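Local coordinates for putative epoxide hydrolase protein (Klebsiella pneumoniae subsp. pneumoniae, PDB 5BOV) that is probably a hydrolase of the alpha/beta-hydrolase fold, provisionally called an epoxide hydrolase, with its natural substrate not established, at residues Q49-L54 / Y59-P64; L154-Q159 / R218-L223; F160-P165 / H176-F181. All coordinates share one frame; numbering follows the deposited sequence.

Read from the N terminus, the chain shows one short-range contact in the sheet domain and two contacts in the helical cap. Contact 1 closes a turn of four residues, where helix 50-56 folds back on strand 59-74 in the sheet. The chain then runs through the centre of the sheet into the helices of the cap. There contact 2 joins 154-159 to 218-223, closing a loop of 58 residues, and contact 3 (160-165 with 176-181) lies wholly within it, closing a ten-residue loop of its own. Contacts 2 and 3 share helix 157-162 and touch, Arg218 NE lying 2.9 Å from Phe162 O; their centres are about 11 Å apart. Contact 1 is on the other side of the chain's centre, its centre about 32 Å from that of contact 2.

Contact 1 (Q49-L54 / Y59-P64); sequences QVAPAL and YRVIVP
Ala51 and Val61 form the apolar middle of this helix-on-strand contact. The methyl of Ala51 meets the two branched strand residues that face it, with CB 3.7 Å from Val61 CG1 and 4.0 Å from Val63 CG2. Ile26 of the adjoining strand 19-26 touches both Ala51 and Val61. Val61 divides its branches between neighbouring turns: CG1, anti to the backbone N (chi1 -169°), goes to Ala51, whereas CG2 lies against Leu54, 3.8 Å from its CB. Further out, the isobutyl group of Leu54 runs at a slant past the Tyr59 side chain, CD2 4.0 Å from CD1 of the ring.

Polarity begins where the chain turns. Leu54 O accepts a bond from Tyr59 N at 3.1 Å, fairly straight at 161° about the hydrogen. The same oxygen sits in the plane of the Tyr59 ring, at its edge, 3.4 Å from CD1. At the far end of the ring, the phenolic OH is hydrogen-bonded to Asp302 in helix 291-303.

Helix 50-54 and strand 59-64 run roughly antiparallel (159°), their axes 8.0 Å apart at closest approach, as expected for the return leg of a beta-alpha-beta crossover, here strand 32-37, helix 50-56 and strand 59-74 of the alpha/beta-hydrolase sheet.

Contact 2 (L154-Q159 / R218-L223); sequences LSWWYQ and RWRLGL
Arg220 lays its guanidinium flat on the indole of Trp156, a cation-pi stack with centres 4.2 Å apart and planes 22° from parallel. The six-membered ring does the touching: CH2 lies over one face of the guanidinium, and Arg220 NH2 approaches Trp156 CZ2 to 3.1 Å. At the guanidinium edge, near its plane, Gln159 OE1 accepts a weak, bent bond from Arg220 NE (3.1 Å, 134° at the hydrogen). A stack on one side and an acceptor at the rim together limit how the guanidinium can turn.

The other end of the amide, Gln159 NE2, sits above one face of Trp156, toward the rim, and gives a weak bond to a water that also accepts from Arg220 NH2 at 2.9 Å, bridging the two side chains. Leu221 supplies the apolar flank, its CD2 3.8 Å from Gln159 NE2 and its CD1 3.7 Å from Gln159 O.

Side-chain torsions and helix ends set these groups in place. Gln159 CG lies between its backbone N and carbonyl carbon (chi1 78°), and the extended chain beyond it carries the amide to Arg220. Trp156 occupies the break between helices 150-155 and 157-162, where its O accepts from Gln159 N at 3.0 Å. A Schellman motif closes helix 209-220 just past Arg220 and Leu221: phi is positive at Gly222, and two bonds reach back into the last turn, Leu223 N to Arg218 O (2.8 Å) and Gly222 N to Trp219 O. Pro258 also touches Trp156, whose side chain lies near, without touching, residues that fit a nucleophile-elbow pattern. The contact joins that helix break to the end of helix 209-220 within the helical cap inserted between strands 127-133 and 247-252, as in other cap-bearing alpha/beta hydrolases.

Contact 3 (F160-P165 / H176-F181); sequences FYFATP and HDFAKF
Tyr161 and Phe178 each turn CG anti to the backbone N, which sends their rings out from the two helices to meet between them. Phe162 puts CG anti to its carbonyl carbon instead (chi1 -63°); its side chain starts off to one side, and only the outer part of the ring, CE1 and CZ, reaches Phe178. The rings of Tyr161 and Phe178 are almost parallel, at 3°, yet neither covers the other: they meet rim to rim, the two side chains lying side by side and pointing opposite ways, with CE2 of Tyr161 3.5 Å from CE2 of Phe178. Phe162 arrives from the direction opposed to Phe178 and is tilted 42° to it, its CZ 3.6 Å from Phe178 CE1. Phe178 thus spends two parts of one rim on two partners.

These three rings make an aromatic cluster within the helical cap of the alpha/beta-hydrolase fold, joining helix 157-162 to helix 175-186, whose backbones stay well apart: the nearest CA atoms, of Tyr161 and Phe178, are 11.5 Å from each other. Tyr171 adds a ring against both Phe162 and Phe178. Trp157 meets Phe178 as well, while Trp40 reaches Phe162.

Just past Phe162 the chain is pinned by polar atoms. Tyr161 O accepts twice from Thr164, from N at 3.1 Å and from OG1 at 2.8 Å, the hydroxyl lying in the carbonyl plane. The same OG1 caps Gly167 N, making Thr164 the N-cap of helix 165-173.

Contact 1 (Q49-L54 / Y59-P64)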
loop_
_atom_site.group_PDB
_atom_site.type_symbol
_atom_site.label_atom_id
_atom_site.label_comp_id
_atom_site.label_asym_id
_atom_site.label_seq_id
_atom_site.Cartn_x
_atom_site.Cartn_y
_atom_site.Cartn_z
ATOM N N GLN A 49 0.158 -0.827 15.769
ATOM C CA GLN A 49 0.544 -1.947 16.640
ATOM C C GLN A 49 1.676 -2.776 16.082
ATOM O O GLN A 49 2.625 -3.148 16.827
ATOM C CB GLN A 49 -0.640 -2.827 17.022
ATOM C CG GLN A 49 -1.665 -2.023 17.767
ATOM C CD GLN A 49 -2.864 -2.884 18.198
ATOM O OE1 GLN A 49 -3.666 -3.331 17.377
ATOM N NE2 GLN A 49 -3.033 -3.067 19.528
ATOM N N VAL A 50 1.687 -2.989 14.788
ATOM C CA VAL A 50 2.775 -3.749 14.159
ATOM C C VAL A 50 4.116 -3.087 14.363
ATOM O O VAL A 50 5.115 -3.760 14.714
ATOM C CB VAL A 50 2.513 -3.899 12.640
ATOM C CG1 VAL A 50 3.724 -4.425 11.883
ATOM C CG2 VAL A 50 1.285 -4.742 12.389
ATOM N N ALA A 51 4.196 -1.771 14.146
ATOM C CA ALA A 51 5.497 -1.124 14.147
ATOM C C ALA A 51 6.192 -1.133 15.520
ATOM O O ALA A 51 7.356 -1.512 15.603
ATOM C CB ALA A 51 5.361 0.301 13.556
ATOM N N PRO A 52 5.487 -0.813 16.635
ATOM C CA PRO A 52 6.206 -0.823 17.870
ATOM C C PRO A 52 6.583 -2.237 18.270
ATOM O O PRO A 52 7.603 -2.400 18.948
ATOM C CB PRO A 52 5.222 -0.214 18.884
ATOM C CG PRO A 52 4.247 0.562 18.073
ATOM C CD PRO A 52 4.214 -0.053 16.743
ATOM N N ALA A 53 5.790 -3.229 17.865
ATOM C CA ALA A 53 6.136 -4.620 18.183
ATOM C C ALA A 53 7.427 -5.004 17.470
ATOM O O ALA A 53 8.315 -5.644 18.067
ATOM C CB ALA A 53 5.036 -5.576 17.733
ATOM N N LEU A 54 7.572 -4.636 16.230
ATOM C CA LEU A 54 8.851 -4.877 15.486
ATOM C C LEU A 54 9.999 -4.095 16.087
ATOM O O LEU A 54 11.141 -4.616 16.193
ATOM C CB LEU A 54 8.664 -4.533 14.042
ATOM C CG LEU A 54 7.828 -5.508 13.211
ATOM C CD1 LEU A 54 7.445 -4.922 11.874
ATOM C CD2 LEU A 54 8.533 -6.828 12.985
ATOM N N TYR A 59 14.036 -4.263 15.209
ATOM C CA TYR A 59 13.970 -3.697 13.882
ATOM C C TYR A 59 13.868 -2.184 13.901
ATOM O O TYR A 59 13.306 -1.574 14.817
ATOM C CB TYR A 59 12.728 -4.242 13.145
ATOM C CG TYR A 59 12.825 -5.750 12.849
ATOM C CD1 TYR A 59 12.436 -6.699 13.770
ATOM C CD2 TYR A 59 13.356 -6.195 11.635
ATOM C CE1 TYR A 59 12.596 -8.042 13.519
ATOM C CE2 TYR A 59 13.528 -7.545 11.366
ATOM C CZ TYR A 59 13.128 -8.464 12.280
ATOM O OH TYR A 59 13.279 -9.820 12.049
ATOM N N ARG A 60 14.420 -1.543 12.863
ATOM C CA ARG A 60 14.164 -0.145 12.618
ATOM C C ARG A 60 12.952 -0.099 11.688
ATOM O O ARG A 60 13.074 -0.563 10.556
ATOM C CB ARG A 60 15.344 0.524 11.957
ATOM C CG ARG A 60 15.084 1.996 11.796
ATOM C CD ARG A 60 15.923 2.681 10.787
ATOM N NE ARG A 60 15.622 4.085 10.568
ATOM C CZ ARG A 60 16.449 4.835 9.847
ATOM N NH1 ARG A 60 17.529 4.285 9.323
ATOM N NH2 ARG A 60 16.175 6.097 9.597
ATOM N N VAL A 61 11.912 0.642 12.094
ATOM C CA VAL A 61 10.647 0.619 11.319
ATOM C C VAL A 61 10.275 2.010 10.798
ATOM O O VAL A 61 10.179 3.005 11.546
ATOM C CB VAL A 61 9.512 0.083 12.195
ATOM C CG1 VAL A 61 8.294 -0.189 11.347
ATOM C CG2 VAL A 61 9.972 -1.184 12.883
ATOM N N ILE A 62 10.080 2.081 9.483
ATOM C CA ILE A 62 9.660 3.289 8.775
ATOM C C ILE A 62 8.252 3.104 8.275
ATOM O O ILE A 62 7.952 2.093 7.583
ATOM C CB ILE A 62 10.567 3.533 7.545
ATOM C CG1 ILE A 62 12.066 3.560 7.896
ATOM C CG2 ILE A 62 10.132 4.787 6.798
ATOM C CD1 ILE A 62 12.390 4.671 8.776
ATOM N N VAL A 63 7.368 4.047 8.623
ATOM C CA VAL A 63 5.959 3.938 8.184
ATOM C C VAL A 63 5.501 5.271 7.551
ATOM O O VAL A 63 5.174 6.219 8.297
ATOM C CB VAL A 63 5.009 3.572 9.340
ATOM C CG1 VAL A 63 3.657 3.164 8.806
ATOM C CG2 VAL A 63 5.582 2.455 10.209
ATOM N N PRO A 64 5.561 5.390 6.210
ATOM C CA PRO A 64 5.232 6.613 5.569
ATOM C C PRO A 64 3.821 6.756 5.131
ATOM O O PRO A 64 3.187 5.762 4.763
ATOM C CB PRO A 64 6.146 6.586 4.329
ATOM C CG PRO A 64 6.189 5.124 3.952
ATOM C CD PRO A 64 6.118 4.391 5.250
#

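Contact 2 (L154-Q159 / R218-L223)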
loop_
_atom_site.group_PDB
_atom_site.type_symbol
_atom_site.label_atom_id
_atom_site.label_comp_id
_atom_site.label_asym_id
_atom_site.label_seq_id
_atom_site.Cartn_x
_atom_site.Cartn_y
_atom_site.Cartn_z
ATOM N N LEU A 154 -18.930 -5.749 -9.572
ATOM C CA LEU A 154 -19.651 -5.174 -8.453
ATOM C C LEU A 154 -18.726 -4.992 -7.247
ATOM O O LEU A 154 -18.763 -3.966 -6.587
ATOM C CB LEU A 154 -20.848 -6.050 -8.064
ATOM C CG LEU A 154 -21.626 -5.616 -6.816
ATOM C CD1 LEU A 154 -22.197 -4.255 -6.898
ATOM C CD2 LEU A 154 -22.712 -6.617 -6.544
ATOM N N SER A 155 -17.915 -6.011 -6.996
ATOM C CA SER A 155 -16.896 -5.888 -5.929
ATOM C C SER A 155 -15.870 -4.769 -6.193
ATOM O O SER A 155 -15.281 -4.259 -5.246
ATOM C CB SER A 155 -16.175 -7.246 -5.732
ATOM O OG SER A 155 -15.079 -7.467 -6.692
ATOM N N TRP A 156 -15.633 -4.395 -7.412
ATOM C CA TRP A 156 -14.761 -3.249 -7.792
ATOM C C TRP A 156 -15.567 -1.924 -8.121
ATOM O O TRP A 156 -15.025 -1.013 -8.746
ATOM C CB TRP A 156 -13.966 -3.571 -9.044
ATOM C CG TRP A 156 -12.798 -4.391 -8.871
ATOM C CD1 TRP A 156 -12.632 -5.725 -9.271
ATOM C CD2 TRP A 156 -11.540 -3.930 -8.460
ATOM N NE1 TRP A 156 -11.327 -6.108 -9.032
ATOM C CE2 TRP A 156 -10.658 -5.042 -8.476
ATOM C CE3 TRP A 156 -11.084 -2.690 -7.966
ATOM C CZ2 TRP A 156 -9.320 -4.931 -8.081
ATOM C CZ3 TRP A 156 -9.750 -2.571 -7.566
ATOM C CH2 TRP A 156 -8.884 -3.692 -7.639
ATOM N N TRP A 157 -16.786 -1.844 -7.659
ATOM C CA TRP A 157 -17.764 -0.804 -8.109
ATOM C C TRP A 157 -17.170 0.621 -8.070
ATOM O O TRP A 157 -17.398 1.424 -8.951
ATOM C CB TRP A 157 -19.057 -0.860 -7.332
ATOM C CG TRP A 157 -18.996 -0.423 -5.951
ATOM C CD1 TRP A 157 -18.515 -1.130 -4.900
ATOM C CD2 TRP A 157 -19.387 0.870 -5.447
ATOM N NE1 TRP A 157 -18.590 -0.355 -3.772
ATOM C CE2 TRP A 157 -19.078 0.886 -4.086
ATOM C CE3 TRP A 157 -19.928 2.025 -6.038
ATOM C CZ2 TRP A 157 -19.375 1.987 -3.262
ATOM C CZ3 TRP A 157 -20.190 3.126 -5.230
ATOM C CH2 TRP A 157 -19.896 3.087 -3.854
ATOM N N TYR A 158 -16.441 0.888 -6.984
ATOM C CA TYR A 158 -15.953 2.207 -6.731
ATOM C C TYR A 158 -14.971 2.698 -7.779
ATOM O O TYR A 158 -14.906 3.878 -8.027
ATOM C CB TYR A 158 -15.327 2.315 -5.311
ATOM C CG TYR A 158 -14.286 1.247 -5.046
ATOM C CD1 TYR A 158 -14.668 -0.008 -4.501
ATOM C CD2 TYR A 158 -12.968 1.466 -5.364
ATOM C CE1 TYR A 158 -13.715 -1.008 -4.295
ATOM C CE2 TYR A 158 -12.039 0.493 -5.179
ATOM C CZ TYR A 158 -12.437 -0.749 -4.647
ATOM O OH TYR A 158 -11.450 -1.689 -4.438
ATOM N N GLN A 159 -14.224 1.810 -8.431
ATOM C CA GLN A 159 -13.259 2.279 -9.382
ATOM C C GLN A 159 -13.987 2.848 -10.580
ATOM O O GLN A 159 -13.561 3.825 -11.199
ATOM C CB GLN A 159 -12.266 1.188 -9.789
ATOM C CG GLN A 159 -12.693 0.132 -10.776
ATOM C CD GLN A 159 -11.545 -0.859 -11.095
ATOM O OE1 GLN A 159 -10.370 -0.610 -10.771
ATOM N NE2 GLN A 159 -11.880 -1.951 -11.659
ATOM N N ARG A 218 -8.442 5.880 -12.328
ATOM C CA ARG A 218 -8.519 6.173 -13.745
ATOM C C ARG A 218 -7.318 5.581 -14.471
ATOM O O ARG A 218 -7.471 4.998 -15.581
ATOM C CB ARG A 218 -8.683 7.645 -14.013
ATOM C CG ARG A 218 -10.064 8.104 -13.610
ATOM C CD ARG A 218 -10.231 9.596 -13.814
ATOM N NE ARG A 218 -11.558 9.952 -13.254
ATOM C CZ ARG A 218 -12.077 11.156 -13.290
ATOM N NH1 ARG A 218 -11.381 12.151 -13.859
ATOM N NH2 ARG A 218 -13.268 11.391 -12.706
ATOM N N TRP A 219 -6.116 5.675 -13.903
ATOM C CA TRP A 219 -4.981 5.060 -14.565
ATOM C C TRP A 219 -5.172 3.558 -14.724
ATOM O O TRP A 219 -4.922 3.008 -15.770
ATOM C CB TRP A 219 -3.640 5.350 -13.823
ATOM C CG TRP A 219 -2.409 4.862 -14.593
ATOM C CD1 TRP A 219 -1.601 5.613 -15.380
ATOM C CD2 TRP A 219 -1.857 3.550 -14.602
ATOM N NE1 TRP A 219 -0.624 4.857 -15.921
ATOM C CE2 TRP A 219 -0.746 3.579 -15.446
ATOM C CE3 TRP A 219 -2.223 2.351 -14.027
ATOM C CZ2 TRP A 219 0.031 2.491 -15.670
ATOM C CZ3 TRP A 219 -1.446 1.265 -14.235
ATOM C CH2 TRP A 219 -0.332 1.323 -15.054
ATOM N N ARG A 220 -5.695 2.907 -13.683
ATOM C CA ARG A 220 -5.818 1.479 -13.662
ATOM C C ARG A 220 -6.744 0.985 -14.787
ATOM O O ARG A 220 -6.519 -0.082 -15.325
ATOM C CB ARG A 220 -6.405 1.072 -12.325
ATOM C CG ARG A 220 -6.498 -0.391 -12.094
ATOM C CD ARG A 220 -7.025 -0.613 -10.669
ATOM N NE ARG A 220 -7.555 -1.978 -10.579
ATOM C CZ ARG A 220 -6.820 -3.057 -10.453
ATOM N NH1 ARG A 220 -5.487 -2.972 -10.355
ATOM N NH2 ARG A 220 -7.425 -4.235 -10.413
ATOM N N LEU A 221 -7.753 1.805 -15.117
ATOM C CA LEU A 221 -8.733 1.510 -16.144
ATOM C C LEU A 221 -8.300 1.955 -17.545
ATOM O O LEU A 221 -9.064 1.801 -18.509
ATOM C CB LEU A 221 -10.062 2.131 -15.769
ATOM C CG LEU A 221 -10.762 1.552 -14.529
ATOM C CD1 LEU A 221 -11.923 2.409 -14.144
ATOM C CD2 LEU A 221 -11.168 0.119 -14.793
ATOM N N GLY A 222 -7.115 2.506 -17.665
ATOM C CA GLY A 222 -6.614 2.966 -18.939
ATOM C C GLY A 222 -7.198 4.297 -19.349
ATOM O O GLY A 222 -7.144 4.626 -20.523
ATOM N N LEU A 223 -7.713 5.092 -18.412
ATOM C CA LEU A 223 -8.375 6.342 -18.707
ATOM C C LEU A 223 -7.540 7.576 -18.471
ATOM O O LEU A 223 -7.998 8.692 -18.610
ATOM C CB LEU A 223 -9.665 6.443 -17.889
ATOM C CG LEU A 223 -10.641 5.306 -18.109
ATOM C CD1 LEU A 223 -11.783 5.450 -17.136
ATOM C CD2 LEU A 223 -11.140 5.334 -19.551
HETATM O O HOH W 1 -10.002 -4.685 -11.625
#

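Contact 3 (F160-P165 / H176-F181)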
loop_
_atom_site.group_PDB
_atom_site.type_symbol
_atom_site.label_atom_id
_atom_site.label_comp_id
_atom_site.label_asym_id
_atom_site.label_seq_id
_atom_site.Cartn_x
_atom_site.Cartn_y
_atom_site.Cartn_z
ATOM N N PHE A 160 -15.098 2.234 -10.914
ATOM C CA PHE A 160 -15.966 2.752 -12.028
ATOM C C PHE A 160 -16.698 4.033 -11.635
ATOM O O PHE A 160 -16.741 4.999 -12.463
ATOM C CB PHE A 160 -16.943 1.730 -12.547
ATOM C CG PHE A 160 -16.293 0.395 -12.815
ATOM C CD1 PHE A 160 -15.441 0.238 -13.897
ATOM C CD2 PHE A 160 -16.562 -0.684 -12.002
ATOM C CE1 PHE A 160 -14.783 -0.964 -14.122
ATOM C CE2 PHE A 160 -15.896 -1.880 -12.209
ATOM C CZ PHE A 160 -15.028 -2.023 -13.276
ATOM N N TYR A 161 -17.162 4.117 -10.389
ATOM C CA TYR A 161 -17.658 5.394 -9.880
ATOM C C TYR A 161 -16.633 6.531 -10.063
ATOM O O TYR A 161 -16.897 7.610 -10.598
ATOM C CB TYR A 161 -17.983 5.230 -8.414
ATOM C CG TYR A 161 -18.668 6.405 -7.744
ATOM C CD1 TYR A 161 -19.896 6.909 -8.228
ATOM C CD2 TYR A 161 -18.196 6.968 -6.607
ATOM C CE1 TYR A 161 -20.564 7.945 -7.583
ATOM C CE2 TYR A 161 -18.855 7.993 -5.946
ATOM C CZ TYR A 161 -20.062 8.484 -6.405
ATOM O OH TYR A 161 -20.700 9.518 -5.743
ATOM N N PHE A 162 -15.385 6.249 -9.631
ATOM C CA PHE A 162 -14.284 7.228 -9.675
ATOM C C PHE A 162 -13.879 7.639 -11.123
ATOM O O PHE A 162 -13.242 8.645 -11.335
ATOM C CB PHE A 162 -13.040 6.752 -8.903
ATOM C CG PHE A 162 -13.249 6.565 -7.404
ATOM C CD1 PHE A 162 -14.205 7.280 -6.700
ATOM C CD2 PHE A 162 -12.410 5.691 -6.718
ATOM C CE1 PHE A 162 -14.388 7.032 -5.357
ATOM C CE2 PHE A 162 -12.571 5.464 -5.366
ATOM C CZ PHE A 162 -13.561 6.170 -4.689
ATOM N N ALA A 163 -14.303 6.866 -12.113
ATOM C CA ALA A 163 -14.013 7.190 -13.496
ATOM C C ALA A 163 -14.884 8.340 -14.025
ATOM O O ALA A 163 -14.626 8.797 -15.115
ATOM C CB ALA A 163 -14.211 5.959 -14.353
ATOM N N THR A 164 -15.934 8.731 -13.286
ATOM C CA THR A 164 -16.867 9.755 -13.689
ATOM C C THR A 164 -16.716 11.026 -12.895
ATOM O O THR A 164 -16.239 10.990 -11.754
ATOM C CB THR A 164 -18.317 9.286 -13.548
ATOM O OG1 THR A 164 -18.668 9.146 -12.184
ATOM C CG2 THR A 164 -18.525 7.954 -14.296
ATOM N N PRO A 165 -17.090 12.180 -13.469
ATOM C CA PRO A 165 -17.063 13.407 -12.685
ATOM C C PRO A 165 -17.959 13.345 -11.469
ATOM O O PRO A 165 -17.579 13.874 -10.445
ATOM C CB PRO A 165 -17.557 14.469 -13.671
ATOM C CG PRO A 165 -17.140 13.953 -14.992
ATOM C CD PRO A 165 -17.340 12.442 -14.901
ATOM N N HIS A 176 -15.232 11.095 4.129
ATOM C CA HIS A 176 -15.325 10.315 5.328
ATOM C C HIS A 176 -16.314 9.177 5.258
ATOM O O HIS A 176 -16.051 8.001 5.572
ATOM C CB HIS A 176 -15.724 11.341 6.486
ATOM C CG HIS A 176 -15.845 10.730 7.826
ATOM N ND1 HIS A 176 -16.898 9.930 8.207
ATOM C CD2 HIS A 176 -15.035 10.828 8.909
ATOM C CE1 HIS A 176 -16.731 9.547 9.466
ATOM N NE2 HIS A 176 -15.619 10.094 9.906
ATOM N N ASP A 177 -17.564 9.469 4.902
ATOM C CA ASP A 177 -18.573 8.443 4.789
ATOM C C ASP A 177 -18.289 7.380 3.721
ATOM O O ASP A 177 -18.616 6.227 3.875
ATOM C CB ASP A 177 -19.956 9.038 4.531
ATOM C CG ASP A 177 -20.475 9.863 5.736
ATOM O OD1 ASP A 177 -19.942 9.737 6.856
ATOM O OD2 ASP A 177 -21.431 10.648 5.471
ATOM N N PHE A 178 -17.709 7.831 2.635
ATOM C CA PHE A 178 -17.421 6.942 1.513
ATOM C C PHE A 178 -16.305 5.962 1.919
ATOM O O PHE A 178 -16.497 4.741 1.799
ATOM C CB PHE A 178 -17.028 7.728 0.259
ATOM C CG PHE A 178 -17.049 6.880 -0.988
ATOM C CD1 PHE A 178 -16.088 5.936 -1.250
ATOM C CD2 PHE A 178 -18.070 7.026 -1.915
ATOM C CE1 PHE A 178 -16.141 5.124 -2.379
ATOM C CE2 PHE A 178 -18.105 6.221 -3.053
ATOM C CZ PHE A 178 -17.184 5.241 -3.278
ATOM N N ALA A 179 -15.254 6.486 2.532
ATOM C CA ALA A 179 -14.166 5.599 2.949
ATOM C C ALA A 179 -14.667 4.654 4.028
ATOM O O ALA A 179 -14.269 3.478 4.054
ATOM C CB ALA A 179 -12.961 6.402 3.443
ATOM N N LYS A 180 -15.497 5.125 4.949
ATOM C CA LYS A 180 -15.956 4.231 6.001
ATOM C C LYS A 180 -16.810 3.079 5.434
ATOM O O LYS A 180 -16.708 1.958 5.858
ATOM C CB LYS A 180 -16.773 5.000 7.084
ATOM C CG LYS A 180 -17.009 4.189 8.357
ATOM C CD LYS A 180 -17.727 5.105 9.375
ATOM C CE LYS A 180 -17.689 4.503 10.765
ATOM N NZ LYS A 180 -18.297 5.400 11.786
ATOM N N PHE A 181 -17.675 3.405 4.453
ATOM C CA PHE A 181 -18.432 2.389 3.785
ATOM C C PHE A 181 -17.529 1.346 3.096
ATOM O O PHE A 181 -17.747 0.140 3.221
ATOM C CB PHE A 181 -19.369 3.107 2.795
ATOM C CG PHE A 181 -20.338 2.208 2.091
ATOM C CD1 PHE A 181 -21.508 1.811 2.694
ATOM C CD2 PHE A 181 -20.079 1.780 0.845
ATOM C CE1 PHE A 181 -22.434 0.988 2.032
ATOM C CE2 PHE A 181 -20.946 0.978 0.178
ATOM C CZ PHE A 181 -22.099 0.531 0.778
#